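Local coordinates for adenylyl-sulfate kinase 1, chloroplastic (PDB 3UIE), which phosphorylates adenosine 5'-phosphosulfate with ATP to give 3'-phosphoadenylyl sulfate, activated sulfate, in the plant chloroplast, at residues Val27-Gly32 with Thr110-Cys115; Tyr57-Asp62 with Lys91-Ala96; Arg84-Val89 with Cys100-Ile105. All blocks are in the same frame, centred on the assembly; numbering follows the deposited sequence. Where two conformers were deposited one is given.

Contact 1 of 3, residues Val27-Gly32 with Thr110-Cys115; sequences VIWVTG and TDRDAC
Trp29 is the first residue of strand 27-31 to meet helix 110-115, and its indole touches two residues one helical turn apart. CG lies anti to the backbone N (chi1 -171°), a setting that carries the ring out from the strand toward the helix. At the six-membered end, CH2 lies 3.7 Å from Cys115 SG, and the sulfur stands obliquely above that ring, 4.3 Å from its centroid and 34° off the normal. This is a Cys sulfur-aromatic contact, and Cys115 CB lies over one face, toward the rim. At the pyrrole end, NE1 comes within 3.7 Å of Arg112 CD; this is contact with the aliphatic part of the arginine, since the indole N-H is spent on Ser106 OG, the side chain assigned by similarity as the phosphoserine intermediate.

Two residues on, Thr31 reaches the same arginine and crosses it at about a right angle. OG1 approaches Arg112 CD at 3.6 Å, while the CG2 methyl sits over one face of the guanidinium. The hydroxyl is engaged with Ile105 O and Tyr163 OH. Arg112 bends part-way along its chain, and its NE forms a salt bridge with Glu126, while NH1 and NH2 bond to Ser106 O and Glu164 O. A buried charge is thus met by a carboxylate and two carbonyls, which should hold the guanidinium firmly in place. Gly32 then opens the ATP-binding P-loop.

Strand and helix run almost antiparallel (172°), their axes 11.0 Å apart. Strand 26-31 is the central strand of the parallel sheet, between 99-103 and 124-129; helix 109-117 packs on one side of it beside helix 76-95, which Cys115 touches through Ile83, while Phe124 of strand 124-129 meets the Trp29 ring.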
loop_
_atom_site.group_PDB
_atom_site.type_symbol
_atom_site.label_atom_id
_atom_site.label_comp_id
_atom_site.label_asym_id
_atom_site.label_seq_id
_atom_site.Cartn_x
_atom_site.Cartn_y
_atom_site.Cartn_z
ATOM N N VAL A 27 -11.724 -4.341 -0.474
ATOM C CA VAL A 27 -10.934 -4.637 -1.660
ATOM C C VAL A 27 -11.877 -5.087 -2.767
ATOM O O VAL A 27 -12.631 -6.034 -2.572
ATOM C CB VAL A 27 -9.952 -5.783 -1.385
ATOM C CG1 VAL A 27 -9.186 -6.125 -2.657
ATOM C CG2 VAL A 27 -8.996 -5.404 -0.231
ATOM N N ILE A 28 -11.839 -4.401 -3.910
ATOM C CA ILE A 28 -12.598 -4.811 -5.090
ATOM C C ILE A 28 -11.581 -5.453 -6.013
ATOM O O ILE A 28 -10.767 -4.772 -6.619
ATOM C CB ILE A 28 -13.261 -3.617 -5.807
ATOM C CG1 ILE A 28 -14.024 -2.721 -4.827
ATOM C CG2 ILE A 28 -14.182 -4.089 -6.933
ATOM C CD1 ILE A 28 -14.946 -3.430 -3.890
ATOM N N TRP A 29 -11.611 -6.777 -6.091
ATOM C CA TRP A 29 -10.591 -7.515 -6.822
ATOM C C TRP A 29 -11.086 -7.837 -8.229
ATOM O O TRP A 29 -11.930 -8.729 -8.407
ATOM C CB TRP A 29 -10.194 -8.804 -6.057
ATOM C CG TRP A 29 -9.002 -9.442 -6.680
ATOM C CD1 TRP A 29 -8.981 -10.209 -7.818
ATOM C CD2 TRP A 29 -7.640 -9.291 -6.270
ATOM N NE1 TRP A 29 -7.686 -10.569 -8.121
ATOM C CE2 TRP A 29 -6.850 -10.019 -7.194
ATOM C CE3 TRP A 29 -7.014 -8.637 -5.202
ATOM C CZ2 TRP A 29 -5.464 -10.100 -7.075
ATOM C CZ3 TRP A 29 -5.635 -8.718 -5.096
ATOM C CH2 TRP A 29 -4.878 -9.444 -6.028
ATOM N N VAL A 30 -10.576 -7.106 -9.221
ATOM C CA VAL A 30 -11.011 -7.276 -10.614
ATOM C C VAL A 30 -10.042 -8.167 -11.393
ATOM O O VAL A 30 -8.874 -7.797 -11.609
ATOM C CB VAL A 30 -11.132 -5.909 -11.336
ATOM C CG1 VAL A 30 -11.761 -6.089 -12.720
ATOM C CG2 VAL A 30 -11.952 -4.944 -10.509
ATOM N N THR A 31 -10.530 -9.334 -11.804
ATOM C CA THR A 31 -9.716 -10.328 -12.497
ATOM C C THR A 31 -10.280 -10.663 -13.892
ATOM O O THR A 31 -11.472 -10.532 -14.148
ATOM C CB THR A 31 -9.591 -11.613 -11.638
ATOM O OG1 THR A 31 -8.815 -12.593 -12.333
ATOM C CG2 THR A 31 -10.979 -12.197 -11.333
ATOM N N GLY A 32 -9.410 -11.062 -14.811
ATOM C CA GLY A 32 -9.870 -11.438 -16.135
ATOM C C GLY A 32 -8.710 -11.447 -17.101
ATOM O O GLY A 32 -7.633 -10.933 -16.789
ATOM N N THR A 110 -6.023 -20.316 -6.833
ATOM C CA THR A 110 -5.423 -20.481 -5.510
ATOM C C THR A 110 -4.839 -19.169 -4.992
ATOM O O THR A 110 -4.905 -18.880 -3.791
ATOM C CB THR A 110 -4.329 -21.581 -5.510
ATOM O OG1 THR A 110 -3.869 -21.815 -4.172
ATOM C CG2 THR A 110 -3.149 -21.185 -6.398
ATOM N N ASP A 111 -4.249 -18.377 -5.881
ATOM C CA ASP A 111 -3.630 -17.122 -5.453
ATOM C C ASP A 111 -4.659 -16.034 -5.171
ATOM O O ASP A 111 -4.516 -15.295 -4.204
ATOM C CB ASP A 111 -2.585 -16.650 -6.458
ATOM C CG ASP A 111 -1.450 -17.627 -6.598
ATOM O OD1 ASP A 111 -0.930 -18.077 -5.555
ATOM O OD2 ASP A 111 -1.088 -17.960 -7.742
ATOM N N ARG A 112 -5.702 -15.933 -6.000
ATOM C CA ARG A 112 -6.788 -15.006 -5.669
ATOM C C ARG A 112 -7.485 -15.413 -4.372
ATOM O O ARG A 112 -7.856 -14.554 -3.578
ATOM C CB ARG A 112 -7.817 -14.874 -6.793
ATOM C CG ARG A 112 -7.268 -14.385 -8.118
ATOM C CD ARG A 112 -8.432 -14.018 -9.063
ATOM N NE ARG A 112 -9.389 -15.128 -9.193
ATOM C CZ ARG A 112 -9.319 -16.073 -10.126
ATOM N NH1 ARG A 112 -8.344 -16.051 -11.036
ATOM N NH2 ARG A 112 -10.225 -17.046 -10.149
ATOM N N ASP A 113 -7.689 -16.714 -4.161
ATOM C CA ASP A 113 -8.344 -17.168 -2.932
ATOM C C ASP A 113 -7.530 -16.821 -1.692
ATOM O O ASP A 113 -8.089 -16.524 -0.630
ATOM C CB ASP A 113 -8.638 -18.676 -2.968
ATOM C CG ASP A 113 -9.649 -19.049 -4.049
ATOM O OD1 ASP A 113 -10.344 -18.152 -4.594
ATOM O OD2 ASP A 113 -9.751 -20.253 -4.350
ATOM N N ALA A 114 -6.209 -16.852 -1.819
ATOM C CA ALA A 114 -5.356 -16.496 -0.690
ATOM C C ALA A 114 -5.477 -15.007 -0.357
ATOM O O ALA A 114 -5.442 -14.626 0.807
ATOM C CB ALA A 114 -3.908 -16.882 -0.960
ATOM N N CYS A 115 -5.662 -14.169 -1.373
ATOM C CA CYS A 115 -5.875 -12.746 -1.127
ATOM C C CYS A 115 -7.183 -12.544 -0.380
ATOM O O CYS A 115 -7.273 -11.717 0.524
ATOM C CB CYS A 115 -5.907 -11.953 -2.437
ATOM S SG CYS A 115 -4.337 -11.943 -3.285
#

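Contact 2 of 3, residues Tyr57-Asp62 with Lys91-Ala96; sequences YILDGD and KLFADA. With ADX (adenosine-5'-phosphosulfate), chain D.
Tyr57 lays its ring alongside that of Phe93, with planes only 5° apart but centroids 5.2 Å from each other, a parallel pair slid so far that the rings barely overlap. Tyr57 CD2 lies 3.8 Å from Phe93 CZ and equally close to Phe93 CE1, and the CB end of the tyrosine also approaches CE1. A chi1 of -167°, with CG trans to the amide nitrogen, carries the tyrosine ring off strand 57-60 toward helix 91-95. Leu59, two residues farther along the strand, adds a looser touch, its CD2 methyl 4.3 Å from Phe93 CE2. The same methyl lies in plane at the edge of the Tyr57 ring.

The pair continues across the dimer interface. Phe93 stacks on Phe93 of the second subunit, and Tyr57 OH is hydrogen-bonded to Asp95 of that subunit, a bond repeated in reverse by the twofold relation.

At the far end of the strand the chain turns into helix 61-64. Asp60 is its N-cap, taking a weak bond from Asp62 N to OD2 (3.1 Å), while OD1 bonds to Ser39 OG. Gly61 CA packs 3.6 Å from O1A of adenosine-5'-phosphosulfate, and Asp62 is a substrate-binding residue. Within the subunit the contact rests on dispersion between rings and methyls and is therefore weakly directional, whereas the tyrosine hydroxyl makes its directional bond to the neighbouring subunit.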
loop_
_atom_site.group_PDB
_atom_site.type_symbol
_atom_site.label_atom_id
_atom_site.label_comp_id
_atom_site.label_asym_id
_atom_site.label_seq_id
_atom_site.Cartn_x
_atom_site.Cartn_y
_atom_site.Cartn_z
ATOM N N TYR A 57 -8.792 3.878 -4.486
ATOM C CA TYR A 57 -7.446 3.897 -5.049
ATOM C C TYR A 57 -7.249 2.623 -5.863
ATOM O O TYR A 57 -7.527 1.538 -5.375
ATOM C CB TYR A 57 -6.385 4.003 -3.957
ATOM C CG TYR A 57 -5.053 4.334 -4.583
ATOM C CD1 TYR A 57 -4.795 5.615 -5.068
ATOM C CD2 TYR A 57 -4.083 3.357 -4.745
ATOM C CE1 TYR A 57 -3.578 5.914 -5.680
ATOM C CE2 TYR A 57 -2.880 3.639 -5.356
ATOM C CZ TYR A 57 -2.629 4.917 -5.813
ATOM O OH TYR A 57 -1.427 5.186 -6.419
ATOM N N ILE A 58 -6.739 2.758 -7.086
ATOM C CA ILE A 58 -6.577 1.620 -7.986
ATOM C C ILE A 58 -5.162 1.064 -7.944
ATOM O O ILE A 58 -4.200 1.794 -8.158
ATOM C CB ILE A 58 -6.893 2.024 -9.449
ATOM C CG1 ILE A 58 -8.343 2.495 -9.572
ATOM C CG2 ILE A 58 -6.647 0.852 -10.419
ATOM C CD1 ILE A 58 -8.679 3.085 -10.946
ATOM N N LEU A 59 -5.044 -0.225 -7.646
ATOM C CA LEU A 59 -3.790 -0.944 -7.801
ATOM C C LEU A 59 -3.847 -1.732 -9.101
ATOM O O LEU A 59 -4.406 -2.824 -9.148
ATOM C CB LEU A 59 -3.574 -1.914 -6.633
ATOM C CG LEU A 59 -3.523 -1.302 -5.237
ATOM C CD1 LEU A 59 -3.357 -2.391 -4.169
ATOM C CD2 LEU A 59 -2.395 -0.268 -5.164
ATOM N N ASP A 60 -3.250 -1.187 -10.151
ATOM C CA ASP A 60 -3.291 -1.839 -11.451
ATOM C C ASP A 60 -2.026 -2.646 -11.696
ATOM O O ASP A 60 -0.903 -2.170 -11.465
ATOM C CB ASP A 60 -3.480 -0.803 -12.547
ATOM C CG ASP A 60 -3.693 -1.439 -13.908
ATOM O OD1 ASP A 60 -4.840 -1.829 -14.195
ATOM O OD2 ASP A 60 -2.717 -1.557 -14.668
ATOM N N GLY A 61 -2.206 -3.879 -12.154
ATOM C CA GLY A 61 -1.086 -4.776 -12.359
ATOM C C GLY A 61 0.042 -4.139 -13.137
ATOM O O GLY A 61 1.200 -4.227 -12.747
ATOM N N ASP A 62 -0.281 -3.483 -14.245
ATOM C CA ASP A 62 0.766 -2.841 -15.031
ATOM C C ASP A 62 1.515 -1.788 -14.195
ATOM O O ASP A 62 2.749 -1.817 -14.098
ATOM C CB ASP A 62 0.192 -2.226 -16.310
ATOM C CG ASP A 62 1.274 -1.787 -17.285
ATOM O OD1 ASP A 62 2.288 -2.508 -17.419
ATOM O OD2 ASP A 62 1.112 -0.719 -17.914
ATOM N N LYS A 91 -5.001 -5.051 1.290
ATOM C CA LYS A 91 -5.450 -5.201 2.658
ATOM C C LYS A 91 -5.084 -3.972 3.488
ATOM O O LYS A 91 -5.871 -3.518 4.313
ATOM C CB LYS A 91 -4.838 -6.459 3.272
ATOM C CG LYS A 91 -5.088 -6.587 4.756
ATOM C CD LYS A 91 -4.602 -7.920 5.252
ATOM C CE LYS A 91 -4.864 -8.087 6.731
ATOM N NZ LYS A 91 -4.437 -9.437 7.191
ATOM N N LEU A 92 -3.882 -3.435 3.275
ATOM C CA LEU A 92 -3.469 -2.221 3.983
ATOM C C LEU A 92 -4.365 -1.034 3.599
ATOM O O LEU A 92 -4.782 -0.251 4.463
ATOM C CB LEU A 92 -2.000 -1.891 3.692
ATOM C CG LEU A 92 -0.980 -2.959 4.090
ATOM C CD1 LEU A 92 0.410 -2.596 3.568
ATOM C CD2 LEU A 92 -0.955 -3.156 5.607
ATOM N N PHE A 93 -4.672 -0.901 2.312
ATOM C CA PHE A 93 -5.570 0.171 1.891
ATOM C C PHE A 93 -6.969 0.042 2.485
ATOM O O PHE A 93 -7.582 1.038 2.889
ATOM C CB PHE A 93 -5.657 0.266 0.365
ATOM C CG PHE A 93 -4.575 1.123 -0.240
ATOM C CD1 PHE A 93 -4.759 2.486 -0.392
ATOM C CD2 PHE A 93 -3.374 0.570 -0.634
ATOM C CE1 PHE A 93 -3.766 3.283 -0.944
ATOM C CE2 PHE A 93 -2.373 1.364 -1.198
ATOM C CZ PHE A 93 -2.577 2.722 -1.352
ATOM N N ALA A 94 -7.492 -1.178 2.493
ATOM C CA ALA A 94 -8.781 -1.437 3.120
ATOM C C ALA A 94 -8.731 -1.072 4.602
ATOM O O ALA A 94 -9.689 -0.520 5.152
ATOM C CB ALA A 94 -9.167 -2.929 2.939
ATOM N N ASP A 95 -7.614 -1.380 5.258
ATOM C CA ASP A 95 -7.487 -1.095 6.680
ATOM C C ASP A 95 -7.429 0.425 6.913
ATOM O O ASP A 95 -7.868 0.923 7.953
ATOM C CB ASP A 95 -6.264 -1.814 7.272
ATOM C CG ASP A 95 -6.181 -1.683 8.781
ATOM O OD1 ASP A 95 -7.214 -1.888 9.448
ATOM O OD2 ASP A 95 -5.081 -1.381 9.290
ATOM N N ALA A 96 -6.947 1.156 5.914
ATOM C CA ALA A 96 -6.901 2.619 5.965
ATOM C C ALA A 96 -8.266 3.239 5.700
ATOM O O ALA A 96 -8.406 4.464 5.763
ATOM C CB ALA A 96 -5.900 3.138 4.960
HETATM S SB ADX D . -0.574 -11.112 -13.499
HETATM O O1B ADX D . 0.689 -11.182 -12.820
HETATM O O2B ADX D . -0.844 -12.422 -14.134
HETATM O O3B ADX D . -1.679 -10.820 -12.563
HETATM P PA ADX D . -0.601 -8.495 -14.433
HETATM O O1A ADX D . 0.187 -8.052 -13.228
HETATM O O2A ADX D . -2.022 -7.952 -14.417
HETATM O O3A ADX D . -0.541 -10.080 -14.599
HETATM O "O5'" ADX D . 0.157 -7.944 -15.701
HETATM C "C5'" ADX D . -0.474 -7.970 -16.946
HETATM C "C4'" ADX D . 0.005 -7.016 -17.911
HETATM O "O4'" ADX D . 1.354 -7.325 -18.247
HETATM C "C3'" ADX D . -0.805 -7.137 -19.151
HETATM O "O3'" ADX D . -1.361 -5.893 -19.440
HETATM C "C2'" ADX D . 0.097 -7.421 -20.190
HETATM O "O2'" ADX D . 0.119 -6.281 -20.982
HETATM C "C1'" ADX D . 1.451 -7.569 -19.617
HETATM N N9 ADX D . 2.048 -8.835 -19.946
HETATM C C8 ADX D . 3.317 -9.025 -20.376
HETATM N N7 ADX D . 3.540 -10.345 -20.503
HETATM C C5 ADX D . 2.410 -10.995 -20.153
HETATM C C6 ADX D . 2.038 -12.352 -20.091
HETATM N N6 ADX D . 2.984 -13.366 -20.434
HETATM N N1 ADX D . 0.784 -12.692 -19.701
HETATM C C2 ADX D . -0.104 -11.740 -19.367
HETATM N N3 ADX D . 0.223 -10.428 -19.414
HETATM C C4 ADX D . 1.457 -10.031 -19.796
#

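Contact 3 of 3, residues Arg84-Val89 with Cys100-Ile105; sequences RRVGEV and CIASLI. With ADX (adenosine-5'-phosphosulfate), chain D.
O2A on the phosphate of adenosine-5'-phosphosulfate accepts a nearly straight bond from Ile105 N (2.9 Å, 164°). The residue before it, Leu104, brings its CA to 3.4 Å from the same oxygen, and its side chain lies between ligand and helix, the methyls reaching Val86. The two side chains meet tip to tip: Leu104 CD1 lies 3.8 Å from Val86 CG1 and also touches CG2, while Leu104 CD2 is 3.8 Å from Val86 CG2. The leucine sits at a chi1 of -95°, well away from a staggered value. Its CB and CG also brush the ligand, CB being 3.8 Å from sulfate oxygen O3B. Ala102, pointing to the helix from the strand itself, adds one contact, its CB 4.1 Å from Val86 CG1. Ile105 reaches forward instead, its CD1 3.4 Å from C2 of the adenine.

Part of helix 84-89 also meets the second subunit. Glu88 forms a salt bridge with Arg70 of the second subunit, Arg84 bonds to Leu68 O there, and Val89 packs on its own copy.

Helix 76-95 leads into strand 99-103 and lies against it, as in the alternating helices and strands of the P-loop kinase fold. The loop after strand 99-103 offers backbone N-H groups to the substrate phosphosulfate, with Ser106 N following Ile105 N, in the adenylylsulfate pocket.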
loop_
_atom_site.group_PDB
_atom_site.type_symbol
_atom_site.label_atom_id
_atom_site.label_comp_id
_atom_site.label_asym_id
_atom_site.label_seq_id
_atom_site.Cartn_x
_atom_site.Cartn_y
_atom_site.Cartn_z
ATOM N N ARG A 84 0.207 -12.076 -4.623
ATOM C CA ARG A 84 0.340 -12.093 -3.176
ATOM C C ARG A 84 0.622 -10.692 -2.636
ATOM O O ARG A 84 -0.031 -10.245 -1.696
ATOM C CB ARG A 84 1.463 -13.032 -2.738
ATOM C CG ARG A 84 1.583 -13.134 -1.231
ATOM C CD ARG A 84 2.875 -13.808 -0.793
ATOM N NE ARG A 84 4.052 -12.949 -0.934
ATOM C CZ ARG A 84 4.445 -12.045 -0.035
ATOM N NH1 ARG A 84 3.744 -11.850 1.078
ATOM N NH2 ARG A 84 5.541 -11.325 -0.254
ATOM N N ARG A 85 1.603 -10.008 -3.218
ATOM C CA ARG A 85 1.969 -8.677 -2.726
ATOM C C ARG A 85 0.824 -7.698 -2.931
ATOM O O ARG A 85 0.533 -6.888 -2.054
ATOM C CB ARG A 85 3.223 -8.141 -3.421
ATOM C CG ARG A 85 4.503 -8.891 -3.100
ATOM C CD ARG A 85 5.676 -8.212 -3.812
ATOM N NE ARG A 85 6.884 -9.027 -3.817
ATOM C CZ ARG A 85 7.970 -8.729 -4.522
ATOM N NH1 ARG A 85 7.997 -7.634 -5.276
ATOM N NH2 ARG A 85 9.026 -9.529 -4.480
ATOM N N VAL A 86 0.171 -7.768 -4.088
ATOM C CA VAL A 86 -0.961 -6.878 -4.329
ATOM C C VAL A 86 -2.086 -7.115 -3.318
ATOM O O VAL A 86 -2.683 -6.159 -2.824
ATOM C CB VAL A 86 -1.485 -6.943 -5.781
ATOM C CG1 VAL A 86 -2.783 -6.172 -5.908
ATOM C CG2 VAL A 86 -0.444 -6.372 -6.732
ATOM N N GLY A 87 -2.362 -8.378 -2.998
ATOM C CA GLY A 87 -3.346 -8.702 -1.965
ATOM C C GLY A 87 -2.995 -8.086 -0.612
ATOM O O GLY A 87 -3.856 -7.566 0.099
ATOM N N GLU A 88 -1.723 -8.158 -0.240
ATOM C CA GLU A 88 -1.283 -7.584 1.032
ATOM C C GLU A 88 -1.397 -6.059 1.033
ATOM O O GLU A 88 -1.801 -5.452 2.027
ATOM C CB GLU A 88 0.144 -8.032 1.368
ATOM C CG GLU A 88 0.255 -9.545 1.720
ATOM C CD GLU A 88 -0.150 -9.889 3.161
ATOM O OE1 GLU A 88 -0.774 -9.062 3.875
ATOM O OE2 GLU A 88 0.164 -11.017 3.597
ATOM N N VAL A 89 -1.046 -5.437 -0.079
ATOM C CA VAL A 89 -1.161 -3.980 -0.150
ATOM C C VAL A 89 -2.624 -3.543 -0.153
ATOM O O VAL A 89 -2.999 -2.575 0.511
ATOM C CB VAL A 89 -0.423 -3.425 -1.363
ATOM C CG1 VAL A 89 -0.702 -1.921 -1.509
ATOM C CG2 VAL A 89 1.086 -3.679 -1.196
ATOM N N CYS A 100 -10.333 -0.077 -2.170
ATOM C CA CYS A 100 -9.164 -0.395 -2.982
ATOM C C CYS A 100 -9.556 -1.277 -4.157
ATOM O O CYS A 100 -10.074 -2.374 -3.958
ATOM C CB CYS A 100 -8.112 -1.113 -2.119
ATOM S SG CYS A 100 -6.565 -1.414 -2.993
ATOM N N ILE A 101 -9.320 -0.792 -5.377
ATOM C CA ILE A 101 -9.680 -1.539 -6.573
ATOM C C ILE A 101 -8.424 -2.159 -7.166
ATOM O O ILE A 101 -7.535 -1.445 -7.609
ATOM C CB ILE A 101 -10.309 -0.612 -7.622
ATOM C CG1 ILE A 101 -11.516 0.122 -7.021
ATOM C CG2 ILE A 101 -10.698 -1.418 -8.891
ATOM C CD1 ILE A 101 -11.951 1.333 -7.839
ATOM N N ALA A 102 -8.334 -3.485 -7.132
ATOM C CA ALA A 102 -7.169 -4.157 -7.687
ATOM C C ALA A 102 -7.517 -4.693 -9.059
ATOM O O ALA A 102 -8.485 -5.427 -9.217
ATOM C CB ALA A 102 -6.705 -5.284 -6.760
ATOM N N SER A 103 -6.739 -4.312 -10.059
ATOM C CA SER A 103 -7.016 -4.695 -11.445
ATOM C C SER A 103 -5.815 -5.426 -12.031
ATOM O O SER A 103 -4.910 -4.789 -12.545
ATOM C CB SER A 103 -7.331 -3.442 -12.271
ATOM O OG SER A 103 -7.394 -3.707 -13.670
ATOM N N LEU A 104 -5.799 -6.747 -11.912
ATOM C CA LEU A 104 -4.670 -7.574 -12.318
ATOM C C LEU A 104 -5.259 -8.783 -13.010
ATOM O O LEU A 104 -6.335 -9.240 -12.625
ATOM C CB LEU A 104 -3.947 -8.095 -11.077
ATOM C CG LEU A 104 -2.734 -7.503 -10.382
ATOM C CD1 LEU A 104 -3.065 -6.187 -9.698
ATOM C CD2 LEU A 104 -2.250 -8.524 -9.362
ATOM N N ILE A 105 -4.564 -9.321 -14.012
ATOM C CA ILE A 105 -5.031 -10.558 -14.645
ATOM C C ILE A 105 -5.282 -11.623 -13.583
ATOM O O ILE A 105 -6.313 -12.294 -13.595
ATOM C CB ILE A 105 -4.038 -11.083 -15.711
ATOM C CG1 ILE A 105 -3.921 -10.079 -16.858
ATOM C CG2 ILE A 105 -4.492 -12.453 -16.246
ATOM C CD1 ILE A 105 -2.895 -10.468 -17.924
HETATM S SB ADX D . -0.574 -11.112 -13.499
HETATM O O1B ADX D . 0.689 -11.182 -12.820
HETATM O O2B ADX D . -0.844 -12.422 -14.134
HETATM O O3B ADX D . -1.679 -10.820 -12.563
HETATM P PA ADX D . -0.601 -8.495 -14.433
HETATM O O1A ADX D . 0.187 -8.052 -13.228
HETATM O O2A ADX D . -2.022 -7.952 -14.417
HETATM O O3A ADX D . -0.541 -10.080 -14.599
HETATM O "O5'" ADX D . 0.157 -7.944 -15.701
HETATM C "C5'" ADX D . -0.474 -7.970 -16.946
HETATM C "C4'" ADX D . 0.005 -7.016 -17.911
HETATM O "O4'" ADX D . 1.354 -7.325 -18.247
HETATM C "C3'" ADX D . -0.805 -7.137 -19.151
HETATM O "O3'" ADX D . -1.361 -5.893 -19.440
HETATM C "C2'" ADX D . 0.097 -7.421 -20.190
HETATM O "O2'" ADX D . 0.119 -6.281 -20.982
HETATM C "C1'" ADX D . 1.451 -7.569 -19.617
HETATM N N9 ADX D . 2.048 -8.835 -19.946
HETATM C C8 ADX D . 3.317 -9.025 -20.376
HETATM N N7 ADX D . 3.540 -10.345 -20.503
HETATM C C5 ADX D . 2.410 -10.995 -20.153
HETATM C C6 ADX D . 2.038 -12.352 -20.091
HETATM N N6 ADX D . 2.984 -13.366 -20.434
HETATM N N1 ADX D . 0.784 -12.692 -19.701
HETATM C C2 ADX D . -0.104 -11.740 -19.367
HETATM N N3 ADX D . 0.223 -10.428 -19.414
HETATM C C4 ADX D . 1.457 -10.031 -19.796
#

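The three contacts share one parallel sheet, in the order 56-60, 99-103, 26-31. Contacts 2 and 3 draw on the same helix 76-95, with centres about 6 Å apart, and probable hydrogen bonds from Leu59 N to Ile101 O (2.8 Å) and Gly61 N to Ser103 O (2.9 Å) join their strands. Contact 1 lies about 7 Å from contact 3, centre to centre; the probable bond from Val30 N to Ala102 O (2.7 Å) joins their strands, and Cys115 SG packs on Gly87 CA. Along the chain, contacts 2 and 3 are nested inside the loop that contact 1 closes. Contacts 2 and 3 touch adenosine-5'-phosphosulfate and the second subunit; contact 1 leads into the ATP site at Gly32, and Ile105 of contact 3 touches both ligands.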